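Local coordinates for putative transcriptional regulator (Streptomyces coelicolor A3, PDB 2RA5), which probably acts as a DNA-binding transcription regulator of the GntR family, pairing a winged-helix domain with a UTRA domain likely to sense a small effector, at residues 140-145 with 234-239; 173-178 with 224-229. All blocks are in the same frame, centred on the assembly; numbering follows the deposited sequence.

Contact 1: residues 140-145 with 234-239. With SRT (S,R meso-tartaric acid), chain B.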
# COMPACT_ATOMS: atom_id res chain seq x y z
N ARG A 140 13.69 0.92 -12.28
CA ARG A 140 12.61 1.30 -13.19
C ARG A 140 12.58 2.80 -13.33
O ARG A 140 12.56 3.53 -12.33
CB ARG A 140 11.26 0.84 -12.65
CG ARG A 140 11.05 -0.64 -12.76
CD ARG A 140 10.33 -1.03 -14.04
NE ARG A 140 9.41 -2.12 -13.74
CZ ARG A 140 9.45 -3.33 -14.29
NH1 ARG A 140 10.35 -3.60 -15.23
NH2 ARG A 140 8.57 -4.25 -13.92
N LEU A 141 12.60 3.28 -14.56
CA LEU A 141 12.50 4.73 -14.75
C LEU A 141 11.29 5.15 -15.57
O LEU A 141 10.84 4.42 -16.46
CB LEU A 141 13.79 5.31 -15.35
CG LEU A 141 15.11 4.81 -14.76
CD1 LEU A 141 15.50 3.50 -15.43
CD2 LEU A 141 16.23 5.85 -14.92
N THR A 142 10.77 6.32 -15.24
CA THR A 142 9.72 6.96 -16.02
C THR A 142 10.19 8.31 -16.51
O THR A 142 10.57 9.18 -15.71
CB THR A 142 8.45 7.19 -15.18
OG1 THR A 142 8.80 7.80 -13.93
CG2 THR A 142 7.73 5.86 -14.96
N HIS A 143 10.17 8.49 -17.83
CA HIS A 143 10.64 9.72 -18.46
C HIS A 143 12.10 9.95 -18.11
O HIS A 143 12.53 11.08 -17.87
CB HIS A 143 9.78 10.92 -18.03
CG HIS A 143 8.32 10.76 -18.34
ND1 HIS A 143 7.82 10.84 -19.62
CD2 HIS A 143 7.26 10.52 -17.53
CE1 HIS A 143 6.50 10.65 -19.58
NE2 HIS A 143 6.15 10.46 -18.33
N GLY A 144 12.86 8.86 -18.07
CA GLY A 144 14.28 8.91 -17.77
C GLY A 144 14.62 9.20 -16.32
O GLY A 144 15.80 9.24 -15.96
N GLU A 145 13.60 9.42 -15.49
CA GLU A 145 13.81 9.61 -14.06
C GLU A 145 13.55 8.31 -13.29
O GLU A 145 12.66 7.53 -13.63
CB GLU A 145 12.93 10.74 -13.53
CG GLU A 145 13.39 11.33 -12.21
CD GLU A 145 12.50 12.47 -11.74
OE1 GLU A 145 11.66 12.94 -12.54
OE2 GLU A 145 12.64 12.89 -10.57
N PRO A 234 8.39 8.20 -3.38
CA PRO A 234 6.99 8.57 -3.12
C PRO A 234 6.47 9.74 -3.96
O PRO A 234 5.27 9.83 -4.20
CB PRO A 234 6.98 8.93 -1.61
CG PRO A 234 8.44 9.11 -1.26
CD PRO A 234 9.17 8.15 -2.14
N SER A 235 7.37 10.60 -4.43
CA SER A 235 7.00 11.71 -5.30
C SER A 235 6.77 11.23 -6.72
O SER A 235 6.32 11.98 -7.58
CB SER A 235 8.10 12.77 -5.31
OG SER A 235 9.24 12.30 -6.04
N ARG A 236 7.08 9.97 -6.99
CA ARG A 236 7.07 9.47 -8.36
C ARG A 236 6.13 8.29 -8.56
O ARG A 236 5.83 7.88 -9.68
CB ARG A 236 8.51 9.12 -8.77
CG ARG A 236 9.25 10.22 -9.51
CD ARG A 236 9.21 9.92 -11.00
NE ARG A 236 9.19 11.13 -11.83
CZ ARG A 236 8.08 11.82 -12.10
NH1 ARG A 236 6.92 11.43 -11.60
NH2 ARG A 236 8.15 12.90 -12.87
N TYR A 237 5.66 7.73 -7.45
CA TYR A 237 4.88 6.50 -7.50
C TYR A 237 3.94 6.36 -6.31
O TYR A 237 4.25 6.81 -5.21
CB TYR A 237 5.82 5.28 -7.54
CG TYR A 237 5.09 3.97 -7.70
CD1 TYR A 237 4.78 3.48 -8.96
CD2 TYR A 237 4.69 3.22 -6.58
CE1 TYR A 237 4.09 2.28 -9.12
CE2 TYR A 237 4.00 2.01 -6.73
CZ TYR A 237 3.70 1.55 -8.01
OH TYR A 237 3.02 0.36 -8.18
N SER A 238 2.78 5.73 -6.54
CA SER A 238 1.94 5.26 -5.43
C SER A 238 1.10 4.04 -5.82
O SER A 238 0.87 3.77 -7.01
CB SER A 238 1.06 6.39 -4.87
OG SER A 238 0.13 6.85 -5.83
N PHE A 239 0.65 3.29 -4.82
CA PHE A 239 -0.14 2.09 -5.11
C PHE A 239 -1.59 2.50 -5.27
O PHE A 239 -2.21 3.01 -4.35
CB PHE A 239 0.02 1.04 -4.01
CG PHE A 239 1.40 0.45 -3.95
CD1 PHE A 239 1.75 -0.59 -4.80
CD2 PHE A 239 2.35 0.94 -3.07
CE1 PHE A 239 3.03 -1.14 -4.77
CE2 PHE A 239 3.64 0.39 -3.03
CZ PHE A 239 3.97 -0.65 -3.89
O1 SRT B . 8.64 -7.67 -10.19
O11 SRT B . 7.35 -5.90 -9.77
C1 SRT B . 7.91 -6.71 -10.58
C2 SRT B . 7.75 -6.48 -12.07
O2 SRT B . 8.40 -7.52 -12.80
C3 SRT B . 6.27 -6.31 -12.47
O3 SRT B . 6.11 -5.61 -13.71
C4 SRT B . 5.59 -7.64 -12.62
O4 SRT B . 5.55 -8.21 -13.76
O41 SRT B . 5.11 -8.10 -11.57
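E145 and R236 form the salt bridge that ties the hairpin turn after strand 132-142 to the loop 234-239. R236 NE donates to E145 OE1 over 3.1 Å, at an N-H...O angle of 154°. The oxygen is met from above the carboxylate plane, while it lies at the guanidinium edge, tilted slightly out of that plane; the two planes stand 77° apart, a single-oxygen grip rather than a paired, coplanar one. E145 reaches out because CG is anti to the backbone N (chi1 -160°) and the chain beyond is extended. Its other oxygen, OE2, is held by R233. With an alanine in place of R236, E145 OE1 would probably be left without its charged mate across the contact, and T142 OG1 without the CD that lies against it.

Nonbonded contact is modest: R236 CD lies 3.6 Å from T142 OG1, the two side chains running in opposite directions. Within the turn, backbone bonds from T142 N to E145 O (2.8 Å) and from E145 N to T142 O (3.0 Å) close a type I' turn. At the ligand, R140 NH2 approaches O3 of meso-tartaric acid to 2.8 Å, the oxygen lying at the guanidinium edge; the ligand is also hydrogen-bonded to R138, L171 and R215.

The turn joins strands 132-142 and 145-154, whereas 234-239 leads from strand 224-232 into strand 239-245, where F239 continues an antiparallel ladder onto the second subunit.

Contact 2: residues 173-178 with 224-229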
# COMPACT_ATOMS: atom_id res chain seq x y z
N ARG A 173 5.69 -11.94 -16.48
CA ARG A 173 5.47 -12.41 -17.84
C ARG A 173 6.52 -13.44 -18.20
O ARG A 173 6.19 -14.50 -18.75
CB ARG A 173 5.49 -11.24 -18.84
CG ARG A 173 5.43 -11.66 -20.32
CD ARG A 173 5.43 -10.44 -21.26
NE ARG A 173 5.92 -10.74 -22.61
CZ ARG A 173 5.24 -10.54 -23.73
NH1 ARG A 173 5.79 -10.83 -24.90
NH2 ARG A 173 4.01 -10.03 -23.71
N LEU A 174 7.77 -13.15 -17.88
CA LEU A 174 8.86 -14.08 -18.14
C LEU A 174 8.63 -15.41 -17.44
O LEU A 174 8.81 -16.48 -18.04
CB LEU A 174 10.20 -13.50 -17.69
CG LEU A 174 10.99 -12.77 -18.78
CD1 LEU A 174 12.25 -12.14 -18.22
CD2 LEU A 174 11.32 -13.75 -19.89
N MSE A 175 8.22 -15.36 -16.18
CA MSE A 175 8.03 -16.58 -15.40
C MSE A 175 6.91 -17.44 -15.96
O MSE A 175 7.02 -18.66 -16.05
CB MSE A 175 7.78 -16.27 -13.93
CG MSE A 175 8.93 -15.53 -13.24
SE MSE A 175 8.70 -15.32 -11.32
CE MSE A 175 6.86 -14.68 -11.30
N ARG A 176 5.81 -16.79 -16.32
CA ARG A 176 4.70 -17.49 -16.93
C ARG A 176 5.18 -18.09 -18.24
O ARG A 176 4.84 -19.23 -18.58
CB ARG A 176 3.51 -16.55 -17.15
CG ARG A 176 2.56 -16.51 -15.94
CD ARG A 176 1.31 -15.67 -16.21
NE ARG A 176 1.58 -14.24 -16.24
CZ ARG A 176 1.15 -13.36 -15.33
NH1 ARG A 176 0.42 -13.78 -14.30
NH2 ARG A 176 1.45 -12.07 -15.45
N ALA A 177 5.99 -17.32 -18.96
CA ALA A 177 6.57 -17.76 -20.23
C ALA A 177 7.35 -19.06 -20.08
O ALA A 177 7.38 -19.88 -20.99
CB ALA A 177 7.44 -16.66 -20.81
N ALA A 178 7.99 -19.24 -18.93
CA ALA A 178 8.72 -20.48 -18.67
C ALA A 178 7.78 -21.53 -18.09
O ALA A 178 8.22 -22.59 -17.64
CB ALA A 178 9.90 -20.22 -17.75
N ALA A 224 6.84 -21.04 -2.89
CA ALA A 224 7.33 -19.72 -3.27
C ALA A 224 8.10 -19.83 -4.56
O ALA A 224 8.83 -20.78 -4.80
CB ALA A 224 8.19 -19.10 -2.19
N VAL A 225 7.92 -18.84 -5.41
CA VAL A 225 8.45 -18.92 -6.74
C VAL A 225 9.30 -17.64 -6.93
O VAL A 225 10.20 -17.57 -7.77
CB VAL A 225 7.23 -19.14 -7.73
CG1 VAL A 225 6.78 -17.87 -8.44
CG2 VAL A 225 7.50 -20.26 -8.69
N GLU A 226 9.05 -16.66 -6.06
CA GLU A 226 9.65 -15.35 -6.19
C GLU A 226 9.47 -14.58 -4.88
O GLU A 226 8.40 -14.61 -4.27
CB GLU A 226 9.02 -14.60 -7.37
CG GLU A 226 9.56 -13.19 -7.60
CD GLU A 226 8.86 -12.11 -6.76
OE1 GLU A 226 7.68 -12.28 -6.39
OE2 GLU A 226 9.49 -11.07 -6.47
N PHE A 227 10.52 -13.90 -4.45
CA PHE A 227 10.46 -12.97 -3.34
C PHE A 227 11.04 -11.62 -3.77
O PHE A 227 12.16 -11.54 -4.27
CB PHE A 227 11.27 -13.49 -2.17
CG PHE A 227 11.36 -12.52 -1.02
CD1 PHE A 227 10.21 -12.13 -0.34
CD2 PHE A 227 12.58 -12.01 -0.60
CE1 PHE A 227 10.27 -11.25 0.74
CE2 PHE A 227 12.66 -11.12 0.49
CZ PHE A 227 11.50 -10.75 1.16
N GLY A 228 10.28 -10.56 -3.55
CA GLY A 228 10.72 -9.25 -3.97
C GLY A 228 10.77 -8.29 -2.81
O GLY A 228 9.94 -8.32 -1.90
N THR A 229 11.76 -7.43 -2.84
CA THR A 229 11.91 -6.40 -1.83
C THR A 229 12.19 -5.09 -2.59
O THR A 229 13.22 -4.94 -3.24
CB THR A 229 13.00 -6.79 -0.77
OG1 THR A 229 12.87 -5.99 0.40
CG2 THR A 229 14.44 -6.72 -1.34
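V225 meets M175, incorporated as selenomethionine, through methyl groups: V225 CG1 lies 4.3 Å from M175 CE. The selenomethionine reaches over to the strand from helix 171-177, and V225 is further enclosed by L158, I180 and L182. At E226 the selenomethionine makes contact through its selenium: M175 SE rests 4.0 Å from E226 CB, and the two side chains cross at about a right angle. V225 and E226, both opposite T217, form a classic beta bulge in the six-stranded antiparallel sheet of the UTRA domain, which is consistent with both CB atoms pointing to the helix. Beyond CB, E226 turns away from the helix: CG is anti to the backbone N (chi1 179°), and a bend at chi2 (-86°) carries the carboxylate aside. There OE1 is hydrogen-bonded to T217 OG1, with a long, weak ion pair to R215, so a buried acid has a polar partner beside an apolar contact. F227 packs on helix 119-125 instead. At G228, a beta carbon would run into OE2 of E226; the absence of a side chain accommodates that carboxylate.

Contact 1 and contact 2 have their centres 22 Å apart, with the chain's centre between them, and their nearest atoms are about 9 Å apart, without touching. Both segments of contact 2 fall between those of contact 1 in the sequence: 140-145 comes first, then 173-178, 224-229 and 234-239. Both contacts reach the same six-stranded antiparallel sheet of the UTRA domain, one at the surface by a strand turn, the other in the interior beneath a helix. The tartrate site is close to both: R140 of contact 1 is in its pocket, and the E226 side chain of contact 2 comes about 5 Å from the ligand, consistent with a sheet that carries an effector site.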